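Local coordinates for protein - conserved hypothetical (Bacillus anthracis, PDB 4LES) that is of unknown function but folds into a small beta-sandwich-like domain in which two antiparallel sheets pack face to face and a short helix covers the outer side of one, at residues T80-V85 against L129-S134; V87-E92 against V114-G119; V96-I101 against Y155-G160; V135-E140 against K179-N184. All blocks are in the same frame, centred on the assembly; numbering follows the deposited sequence.

Contact 1: residues T80-V85 against L129-S134. With EOH (ethanol), chain D.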
# COMPACT_ATOMS: atom_id res chain seq x y z
N THR A 80 11.74 -12.12 2.26
CA THR A 80 12.64 -11.87 1.13
C THR A 80 14.01 -11.91 1.77
O THR A 80 14.13 -11.87 3.01
CB THR A 80 12.38 -10.51 0.41
OG1 THR A 80 12.78 -9.40 1.24
CG2 THR A 80 10.93 -10.39 0.04
N PRO A 81 15.06 -12.02 0.95
CA PRO A 81 16.41 -12.15 1.51
C PRO A 81 16.81 -11.08 2.52
O PRO A 81 17.37 -11.40 3.56
CB PRO A 81 17.31 -12.09 0.27
CG PRO A 81 16.44 -12.54 -0.87
CD PRO A 81 15.07 -12.03 -0.53
N LYS A 82 16.50 -9.82 2.24
CA LYS A 82 16.93 -8.74 3.14
C LYS A 82 15.85 -8.20 4.06
O LYS A 82 16.16 -7.67 5.14
CB LYS A 82 17.48 -7.58 2.31
CG LYS A 82 18.72 -7.92 1.50
CD LYS A 82 19.05 -6.78 0.54
CE LYS A 82 20.41 -6.97 -0.12
NZ LYS A 82 20.73 -5.84 -1.02
N PHE A 83 14.59 -8.37 3.66
CA PHE A 83 13.46 -7.82 4.37
C PHE A 83 12.26 -8.77 4.51
O PHE A 83 11.96 -9.53 3.59
CB PHE A 83 12.92 -6.60 3.57
CG PHE A 83 13.95 -5.52 3.30
CD1 PHE A 83 14.14 -4.48 4.20
CD2 PHE A 83 14.71 -5.53 2.14
CE1 PHE A 83 15.08 -3.48 3.96
CE2 PHE A 83 15.67 -4.54 1.89
CZ PHE A 83 15.86 -3.51 2.80
N ASP A 84 11.56 -8.68 5.64
CA ASP A 84 10.27 -9.36 5.84
C ASP A 84 9.26 -8.27 5.60
O ASP A 84 9.28 -7.25 6.29
CB ASP A 84 10.09 -9.92 7.26
CG ASP A 84 10.80 -11.27 7.44
OD1 ASP A 84 11.13 -11.91 6.42
OD2 ASP A 84 11.01 -11.67 8.61
N VAL A 85 8.39 -8.47 4.62
CA VAL A 85 7.39 -7.50 4.24
C VAL A 85 6.02 -7.93 4.74
O VAL A 85 5.55 -9.01 4.41
CB VAL A 85 7.34 -7.35 2.71
CG1 VAL A 85 6.23 -6.39 2.31
CG2 VAL A 85 8.68 -6.87 2.17
N LEU A 129 16.82 1.82 1.67
CA LEU A 129 15.40 1.90 1.46
C LEU A 129 15.08 1.52 0.01
O LEU A 129 14.04 0.91 -0.27
CB LEU A 129 14.95 3.35 1.71
CG LEU A 129 13.54 3.62 2.15
CD1 LEU A 129 13.34 3.01 3.52
CD2 LEU A 129 13.28 5.13 2.18
N ALA A 130 15.98 1.88 -0.89
CA ALA A 130 15.84 1.56 -2.32
C ALA A 130 15.71 0.06 -2.56
O ALA A 130 15.12 -0.36 -3.55
CB ALA A 130 17.02 2.12 -3.11
N PHE A 131 16.27 -0.76 -1.68
CA PHE A 131 16.16 -2.20 -1.86
C PHE A 131 14.89 -2.79 -1.25
O PHE A 131 14.72 -3.98 -1.30
CB PHE A 131 17.39 -2.92 -1.34
CG PHE A 131 18.68 -2.51 -2.03
CD1 PHE A 131 18.74 -2.39 -3.43
CD2 PHE A 131 19.83 -2.32 -1.31
CE1 PHE A 131 19.92 -2.05 -4.08
CE2 PHE A 131 21.03 -1.99 -1.95
CZ PHE A 131 21.07 -1.85 -3.34
N LEU A 132 14.01 -1.99 -0.65
CA LEU A 132 12.75 -2.56 -0.13
C LEU A 132 12.01 -3.28 -1.25
O LEU A 132 11.92 -2.76 -2.34
CB LEU A 132 11.84 -1.50 0.46
CG LEU A 132 12.00 -1.21 1.94
CD1 LEU A 132 11.09 -0.04 2.32
CD2 LEU A 132 11.64 -2.43 2.77
N PRO A 133 11.48 -4.48 -0.98
CA PRO A 133 10.79 -5.16 -2.05
C PRO A 133 9.57 -4.43 -2.57
O PRO A 133 8.89 -3.75 -1.83
CB PRO A 133 10.36 -6.48 -1.41
CG PRO A 133 11.35 -6.71 -0.32
CD PRO A 133 11.64 -5.34 0.21
N SER A 134 9.28 -4.62 -3.85
CA SER A 134 8.10 -4.07 -4.47
C SER A 134 6.82 -4.70 -3.87
O SER A 134 6.78 -5.90 -3.55
CB SER A 134 8.12 -4.39 -5.96
OG SER A 134 8.12 -5.80 -6.15
C1 EOH D . 9.38 -10.79 11.64
C2 EOH D . 10.85 -10.92 11.99
O EOH D . 9.22 -10.19 10.35
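Phe83 reaches from the start of its strand to residues 131-133, which meet its ring on one face and at a slant. Leu132 takes the face: CD2 stands 3.9 Å from the ring centroid of Phe83, nearer the rim than the middle, in a CH-pi contact, and the two side chains run roughly at right angles. The ring of Pro133 comes in obliquely instead, its CD 3.6 Å from Phe83 CD2, while the carbonyl O of Phe131 lies 3.4 Å from Phe83 CE2, also at a slant. Pro133 forms the middle of the contact. Its CG sits 3.4 Å from Thr80 OG1 and 3.7 Å from Val85 CG2. On the outer side, Lys82 is stretched out beyond CG (chi2 171°) and carries NZ over the face of the exposed Phe131 ring, 4.1 Å from its centroid, a cation-pi contact. Asp84 faces the other way; its OD2 lies 2.9 Å from the hydroxyl O of an ethanol, probably from the crystallisation liquor. The turn before the strand is closed by the backbone bond from Thr80 N to Phe83 O. Around this corner, Phe83 also rests on Met127 of strand 127-128 and Leu169 of strand 168-169, Leu132 leans on strand 174-184 at Lys175 and Gln177, and Thr80 and Pro133 both touch Asn198 in the loop after strand 193-197.

Contact 2: residues V87-E92 against V114-G119. With PO4 (phosphate ion), chain E.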
# COMPACT_ATOMS: atom_id res chain seq x y z
N VAL A 87 2.01 -7.30 4.83
CA VAL A 87 0.89 -6.65 4.18
C VAL A 87 -0.27 -6.75 5.17
O VAL A 87 -0.68 -7.83 5.57
CB VAL A 87 0.53 -7.30 2.84
CG1 VAL A 87 -0.66 -6.59 2.21
CG2 VAL A 87 1.72 -7.21 1.90
N LYS A 88 -0.78 -5.60 5.59
CA LYS A 88 -1.80 -5.61 6.62
C LYS A 88 -3.16 -5.68 6.03
O LYS A 88 -3.89 -6.60 6.27
CB LYS A 88 -1.64 -4.40 7.50
CG LYS A 88 -0.29 -4.37 8.19
CD LYS A 88 -0.15 -3.09 9.01
CE LYS A 88 1.13 -3.13 9.79
NZ LYS A 88 1.38 -1.86 10.55
N ARG A 89 -3.52 -4.70 5.23
CA ARG A 89 -4.81 -4.72 4.64
C ARG A 89 -4.83 -3.90 3.39
O ARG A 89 -3.90 -3.14 3.12
CB ARG A 89 -5.84 -4.22 5.62
CG ARG A 89 -5.51 -2.88 6.23
CD ARG A 89 -6.61 -2.41 7.22
NE ARG A 89 -6.31 -1.02 7.49
CZ ARG A 89 -7.15 -0.07 7.91
NH1 ARG A 89 -8.42 -0.34 8.18
NH2 ARG A 89 -6.68 1.16 8.07
N VAL A 90 -5.90 -4.09 2.63
CA VAL A 90 -6.15 -3.32 1.43
C VAL A 90 -7.48 -2.63 1.71
O VAL A 90 -8.41 -3.28 2.18
CB VAL A 90 -6.26 -4.21 0.19
CG1 VAL A 90 -6.69 -3.38 -1.01
CG2 VAL A 90 -4.94 -4.92 -0.08
N VAL A 91 -7.56 -1.33 1.45
CA VAL A 91 -8.79 -0.58 1.73
C VAL A 91 -9.28 0.18 0.50
O VAL A 91 -8.51 0.86 -0.15
CB VAL A 91 -8.54 0.45 2.83
CG1 VAL A 91 -9.81 1.24 3.15
CG2 VAL A 91 -8.05 -0.26 4.08
N GLU A 92 -10.56 0.05 0.21
CA GLU A 92 -11.20 0.73 -0.90
C GLU A 92 -11.95 1.89 -0.28
O GLU A 92 -12.82 1.68 0.57
CB GLU A 92 -12.19 -0.23 -1.59
CG GLU A 92 -13.00 0.39 -2.70
CD GLU A 92 -13.99 -0.60 -3.33
OE1 GLU A 92 -14.23 -1.68 -2.76
OE2 GLU A 92 -14.53 -0.27 -4.40
N VAL A 114 -6.01 1.52 -1.15
CA VAL A 114 -4.84 1.68 -0.30
C VAL A 114 -4.31 0.31 0.11
O VAL A 114 -5.06 -0.51 0.60
CB VAL A 114 -5.20 2.41 1.01
CG1 VAL A 114 -3.96 2.58 1.90
CG2 VAL A 114 -5.82 3.76 0.72
N VAL A 115 -3.04 0.05 -0.15
CA VAL A 115 -2.40 -1.19 0.30
C VAL A 115 -1.48 -0.79 1.47
O VAL A 115 -0.49 -0.08 1.28
CB VAL A 115 -1.57 -1.85 -0.83
CG1 VAL A 115 -0.85 -3.09 -0.34
CG2 VAL A 115 -2.45 -2.21 -2.03
N GLU A 116 -1.82 -1.21 2.67
CA GLU A 116 -0.99 -0.95 3.86
C GLU A 116 0.05 -2.06 4.00
O GLU A 116 -0.28 -3.22 4.14
CB GLU A 116 -1.84 -0.90 5.12
CG GLU A 116 -2.73 0.31 5.20
CD GLU A 116 -3.50 0.38 6.51
OE1 GLU A 116 -3.66 -0.67 7.17
OE2 GLU A 116 -3.95 1.49 6.86
N ALA A 117 1.31 -1.67 4.01
CA ALA A 117 2.40 -2.61 4.08
C ALA A 117 3.55 -2.03 4.86
O ALA A 117 3.63 -0.82 5.07
CB ALA A 117 2.88 -2.94 2.67
N GLU A 118 4.45 -2.90 5.29
CA GLU A 118 5.66 -2.44 5.97
C GLU A 118 6.81 -3.43 5.76
O GLU A 118 6.58 -4.60 5.47
CB GLU A 118 5.37 -2.18 7.44
CG GLU A 118 4.86 -3.38 8.22
CD GLU A 118 4.48 -2.99 9.64
OE1 GLU A 118 3.93 -1.88 9.83
OE2 GLU A 118 4.71 -3.79 10.57
N GLY A 119 8.04 -2.95 5.84
CA GLY A 119 9.21 -3.79 5.64
C GLY A 119 10.14 -3.70 6.83
O GLY A 119 10.34 -2.63 7.37
P PO4 E . -9.61 3.21 8.59
O1 PO4 E . -8.91 3.01 7.27
O2 PO4 E . -10.74 2.23 8.76
O3 PO4 E . -8.61 2.98 9.68
O4 PO4 E . -10.16 4.61 8.67
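Arg89 and Glu116 lie side by side, pointing the same way from neighbouring antiparallel strands. Arg89 holds the carboxylate side-on with two nitrogens: NE donates to Glu116 OE1 at 2.7 Å and NH2 to Glu116 OE2 at 3.0 Å. Both oxygens fall near the guanidinium plane, yet they are approached from above the carboxylate plane, the two groups being turned 51° against each other. Tyr155 OH shares OE2, so three bonds grip the buried carboxylate; Arg89 NH1 has its own salt bridge to Glu71. Val91 and Val114 add a buried pair on this face. Apolar packing fills the opposite face, where Val87, Val90, Val115 and Ala117 are buried; Val90 CG2 and Val115 CG2 meet at 4.2 Å. Between the faces the backbone carries a classic beta bulge: Lys88 and Arg89 together stand opposite Glu116. Lys88 N donates to Glu116 O at 2.8 Å and Glu116 N to Arg89 O at 2.9 Å; beyond the bulge Val91 and Val114 form a regular hydrogen-bonded pair. The looser end is partly exposed. There the extended Lys88 chain forms a 2.6 Å salt bridge from NZ to Glu118 OE1; Arg176 adds a long, weak ion pair to OE1, and its positive charge also lies near Lys88 NZ. Arg89 NH2 donates to O3 of a phosphate ion, probably from the crystallisation liquor, at 3.1 Å, with a weaker bond to O1.

Contact 3: residues V96-I101 against Y155-G160. With PO4 (phosphate ion), chain E.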
# COMPACT_ATOMS: atom_id res chain seq x y z
N VAL A 96 -8.92 10.45 0.91
CA VAL A 96 -7.75 10.37 1.81
C VAL A 96 -7.45 11.78 2.30
O VAL A 96 -7.82 12.75 1.64
CB VAL A 96 -6.48 9.75 1.14
CG1 VAL A 96 -6.71 8.28 0.80
CG2 VAL A 96 -6.04 10.55 -0.08
N GLY A 97 -6.80 11.88 3.46
CA GLY A 97 -6.40 13.19 4.02
C GLY A 97 -7.02 13.49 5.36
O GLY A 97 -7.67 12.63 5.97
N LYS A 98 -6.78 14.71 5.85
CA LYS A 98 -7.35 15.21 7.11
C LYS A 98 -8.03 16.52 6.87
O LYS A 98 -7.69 17.25 5.94
CB LYS A 98 -6.29 15.48 8.18
CG LYS A 98 -5.48 14.28 8.64
CD LYS A 98 -4.84 14.57 9.98
CE LYS A 98 -3.94 15.78 9.93
NZ LYS A 98 -3.70 16.25 11.31
N GLU A 99 -8.96 16.86 7.75
CA GLU A 99 -9.69 18.10 7.64
C GLU A 99 -8.76 19.32 7.73
O GLU A 99 -8.97 20.32 7.04
CB GLU A 99 -10.74 18.14 8.74
CG GLU A 99 -11.72 19.28 8.60
CD GLU A 99 -12.82 19.18 9.64
OE1 GLU A 99 -13.79 19.97 9.56
OE2 GLU A 99 -12.73 18.31 10.53
N SER A 100 -7.73 19.23 8.58
CA SER A 100 -6.76 20.31 8.75
C SER A 100 -5.92 20.54 7.48
O SER A 100 -5.79 21.66 7.01
CB SER A 100 -5.84 20.01 9.94
OG SER A 100 -5.16 18.77 9.76
N ILE A 101 -5.38 19.46 6.91
CA ILE A 101 -4.57 19.56 5.69
C ILE A 101 -5.40 19.41 4.39
O ILE A 101 -4.82 19.34 3.31
CB ILE A 101 -3.48 18.45 5.65
CG1 ILE A 101 -4.11 17.07 5.38
CG2 ILE A 101 -2.69 18.46 6.95
CD1 ILE A 101 -3.14 15.95 5.03
N TYR A 155 -2.55 10.18 2.76
CA TYR A 155 -2.99 9.05 3.58
C TYR A 155 -2.03 8.84 4.73
O TYR A 155 -2.45 8.48 5.82
CB TYR A 155 -3.11 7.78 2.76
CG TYR A 155 -3.62 6.61 3.56
CD1 TYR A 155 -4.98 6.45 3.78
CD2 TYR A 155 -2.75 5.69 4.12
CE1 TYR A 155 -5.46 5.38 4.51
CE2 TYR A 155 -3.21 4.63 4.87
CZ TYR A 155 -4.58 4.48 5.06
OH TYR A 155 -5.05 3.43 5.79
N ASP A 156 -0.74 9.07 4.48
CA ASP A 156 0.27 8.91 5.54
C ASP A 156 0.10 9.96 6.64
O ASP A 156 0.20 9.62 7.82
CB ASP A 156 1.68 8.94 4.96
CG ASP A 156 2.00 7.69 4.12
OD1 ASP A 156 1.31 6.65 4.25
OD2 ASP A 156 2.96 7.75 3.33
N VAL A 157 -0.14 11.22 6.27
CA VAL A 157 -0.41 12.28 7.25
C VAL A 157 -1.74 11.95 7.95
O VAL A 157 -1.86 12.07 9.17
CB VAL A 157 -0.46 13.69 6.62
CG1 VAL A 157 -0.87 14.73 7.67
CG2 VAL A 157 0.89 14.05 6.03
N GLU A 158 -2.73 11.53 7.17
CA GLU A 158 -4.00 11.13 7.73
C GLU A 158 -3.80 10.14 8.89
O GLU A 158 -4.49 10.22 9.91
CB GLU A 158 -4.87 10.50 6.65
CG GLU A 158 -6.19 9.97 7.18
CD GLU A 158 -7.01 9.29 6.11
OE1 GLU A 158 -6.70 9.44 4.92
OE2 GLU A 158 -7.96 8.60 6.49
N LYS A 159 -2.85 9.22 8.73
CA LYS A 159 -2.58 8.20 9.76
C LYS A 159 -1.52 8.60 10.80
O LYS A 159 -1.14 7.77 11.63
CB LYS A 159 -2.18 6.87 9.09
CG LYS A 159 -3.28 6.26 8.22
CD LYS A 159 -4.53 5.95 9.04
CE LYS A 159 -5.72 5.62 8.16
NZ LYS A 159 -6.98 5.46 8.94
N GLY A 160 -1.05 9.85 10.77
CA GLY A 160 -0.02 10.31 11.71
C GLY A 160 1.38 9.82 11.37
O GLY A 160 2.25 9.76 12.22
P PO4 E . -9.61 3.21 8.59
O1 PO4 E . -8.91 3.01 7.27
O2 PO4 E . -10.74 2.23 8.76
O3 PO4 E . -8.61 2.98 9.68
O4 PO4 E . -10.16 4.61 8.67
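Glu158, in the last turn of its helix, extends along the corner at Gly97. With CG anti to the backbone N (chi1 176°) and the chain straight beyond it, the side chain runs alongside the Gly97 carbonyl O: CB is 3.6 Å, CG 3.3 Å and CD 3.4 Å from Gly97 O. At the tip the two oxygens part company. OE1 accepts the bond from Gly97 N at 2.8 Å, with an angle of 163° at the hydrogen, and is met from above the carboxylate plane; it also lies 3.4 Å from Val96 CA. OE2 goes instead to a salt bridge with Arg93. Gly97 takes backbone angles at which a side chain would collide with the preceding carbonyl. Outward from this bond, Lys98 CG rests 3.6 Å from Glu158 CA, and Ile101 CD1 comes to 3.7 Å from Val157 CG1 near the surface. The helix ends in a Schellman motif with Gly160 at C-prime, and Lys159 NZ makes a weak hydrogen bond to a phosphate ion, probably from the crystallisation liquor. On the inner side Val96 CG1 meets Tyr155 CD1, and Tyr155 lies over the four-stranded sheet, touching Arg89 of strand 83-96, Val114 of strand 110-121 and Val180 of strand 174-184.

Contact 4: residues V135-E140 against K179-N184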
# COMPACT_ATOMS: atom_id res chain seq x y z
N VAL A 135 5.79 -3.88 -3.73
CA VAL A 135 4.48 -4.34 -3.28
C VAL A 135 3.54 -3.69 -4.28
O VAL A 135 3.42 -2.48 -4.29
CB VAL A 135 4.14 -3.89 -1.84
CG1 VAL A 135 2.72 -4.33 -1.48
CG2 VAL A 135 5.13 -4.45 -0.82
N ASP A 136 2.90 -4.49 -5.13
CA ASP A 136 2.02 -3.95 -6.16
C ASP A 136 0.62 -4.54 -6.15
O ASP A 136 0.42 -5.70 -5.87
CB ASP A 136 2.58 -4.24 -7.52
CG ASP A 136 3.92 -3.57 -7.75
OD1 ASP A 136 4.09 -2.38 -7.44
OD2 ASP A 136 4.78 -4.27 -8.26
N LEU A 137 -0.33 -3.67 -6.49
CA LEU A 137 -1.70 -4.03 -6.67
C LEU A 137 -1.78 -4.54 -8.09
O LEU A 137 -1.34 -3.85 -9.02
CB LEU A 137 -2.59 -2.82 -6.51
CG LEU A 137 -4.06 -3.09 -6.78
CD1 LEU A 137 -4.65 -3.95 -5.66
CD2 LEU A 137 -4.79 -1.77 -6.91
N VAL A 138 -2.34 -5.74 -8.26
CA VAL A 138 -2.42 -6.36 -9.59
C VAL A 138 -3.81 -6.90 -9.84
O VAL A 138 -4.44 -7.46 -8.93
CB VAL A 138 -1.42 -7.51 -9.71
CG1 VAL A 138 -1.41 -8.08 -11.13
CG2 VAL A 138 -0.03 -7.02 -9.35
N ASP A 139 -4.29 -6.71 -11.07
CA ASP A 139 -5.64 -7.18 -11.44
C ASP A 139 -5.58 -8.56 -12.07
O ASP A 139 -4.51 -9.14 -12.15
CB ASP A 139 -6.36 -6.16 -12.33
CG ASP A 139 -5.70 -5.95 -13.69
OD1 ASP A 139 -4.99 -6.83 -14.21
OD2 ASP A 139 -5.94 -4.87 -14.26
N GLU A 140 -6.72 -9.10 -12.49
CA GLU A 140 -6.75 -10.44 -13.10
C GLU A 140 -6.10 -10.47 -14.51
O GLU A 140 -5.77 -11.53 -15.00
CB GLU A 140 -8.19 -11.00 -13.11
CG GLU A 140 -9.17 -10.19 -13.94
CD GLU A 140 -10.64 -10.46 -13.61
OE1 GLU A 140 -10.95 -11.14 -12.61
OE2 GLU A 140 -11.51 -9.96 -14.36
N LYS A 179 0.84 2.14 -0.10
CA LYS A 179 0.67 2.54 -1.50
C LYS A 179 -0.77 2.96 -1.69
O LYS A 179 -1.68 2.34 -1.11
CB LYS A 179 0.88 1.37 -2.46
CG LYS A 179 2.05 0.47 -2.18
CD LYS A 179 3.36 1.16 -2.40
CE LYS A 179 4.44 0.09 -2.44
NZ LYS A 179 5.78 0.64 -2.19
N VAL A 180 -1.00 3.96 -2.52
CA VAL A 180 -2.36 4.40 -2.82
C VAL A 180 -2.55 4.49 -4.32
O VAL A 180 -1.82 5.19 -5.02
CB VAL A 180 -2.68 5.75 -2.14
CG1 VAL A 180 -4.11 6.17 -2.44
CG2 VAL A 180 -2.47 5.64 -0.64
N TYR A 181 -3.56 3.77 -4.81
CA TYR A 181 -3.88 3.75 -6.23
C TYR A 181 -5.25 4.35 -6.51
O TYR A 181 -6.13 4.36 -5.64
CB TYR A 181 -3.84 2.31 -6.75
CG TYR A 181 -2.61 1.54 -6.33
CD1 TYR A 181 -2.57 0.86 -5.12
CD2 TYR A 181 -1.48 1.50 -7.14
CE1 TYR A 181 -1.44 0.14 -4.73
CE2 TYR A 181 -0.35 0.78 -6.76
CZ TYR A 181 -0.33 0.11 -5.54
OH TYR A 181 0.78 -0.61 -5.15
N VAL A 182 -5.42 4.88 -7.71
CA VAL A 182 -6.70 5.41 -8.14
C VAL A 182 -7.20 4.40 -9.18
O VAL A 182 -6.61 4.25 -10.23
CB VAL A 182 -6.58 6.83 -8.72
CG1 VAL A 182 -7.89 7.27 -9.35
CG2 VAL A 182 -6.16 7.80 -7.63
N ILE A 183 -8.28 3.70 -8.85
CA ILE A 183 -8.79 2.64 -9.70
C ILE A 183 -10.25 2.84 -10.07
O ILE A 183 -11.00 3.44 -9.30
CB ILE A 183 -8.69 1.28 -8.95
CG1 ILE A 183 -7.26 1.01 -8.51
CG2 ILE A 183 -9.18 0.12 -9.80
CD1 ILE A 183 -6.29 0.85 -9.66
N ASN A 184 -10.64 2.35 -11.25
CA ASN A 184 -12.03 2.40 -11.68
C ASN A 184 -12.82 1.53 -10.73
O ASN A 184 -12.52 0.34 -10.59
CB ASN A 184 -12.17 1.88 -13.10
CG ASN A 184 -13.60 1.96 -13.62
OD1 ASN A 184 -14.54 1.44 -13.02
ND2 ASN A 184 -13.75 2.60 -14.76
O HOH W 1 6.18 -1.37 -4.76
O HOH W 2 2.87 -0.30 -6.66
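Tyr181 OH points at the backbone of residues 135-137 and is joined to Asp136 through water 2, which is 2.6 Å from that hydroxyl and in the plane of the tyrosine ring, at the edge. The same water lies 2.5 Å from Asp136 OD1, a distance short enough to be taken with caution. The setting is the interior of a beta-sandwich: strand 135-139, from the three-stranded sheet, faces segment 179-184, part of strand 174-184 at one edge of the four-stranded sheet, with segment axes 8.6 Å apart and inclined at 27°, as in aligned sheet packing. No direct hydrogen bond joins the two segments, so side chains and water fill the gap. Leu137 lies across the face of the Tyr181 ring. Its CB stands 3.9 Å from the ring centroid, offset toward the rim, in a CH-pi contact, and the two side chains run past each other in opposite directions. The Tyr181 ring touches Val115 of strand 110-121 as well. At the start of the strands, Lys179 is bent at chi2 (-68°), which turns its chain toward Val135 and sets CE 3.3 Å from Val135 O. Water 1 accepts a bond from Val135 N at 2.7 Å and a weak one from Lys179 NZ, providing a second bridge between the sheets. Leu137 also touches Trp193 of strand 193-197, and Tyr181 and Ile183 touch Tyr145 of a loop. Beyond the ring, Leu137 CD2 meets Ile183 CG1 at 4.0 Å.

In the fold
The centre of contact 2 lies about 4 Å from the centre of the chain, and each of the other contacts touches it. Contact 1 continues along strand 83-96, its centre about 15 Å from that of contact 2, with Val85 CG1 packed on Glu118 O. The centre of contact 4 is about 11 Å from that of contact 2: Val115 N probably bonds Lys179 O within the sheet, while Val115 CG1 meets Val135 CG1 across the sandwich. On the sheet's other face, contact 3 reaches contact 2 through Tyr155, and both touch the same phosphate, by Arg89 and Lys159. Contacts 1 and 3 stand apart, their nearest atoms about 11 Å from each other. With the function unknown, no active site can be assigned.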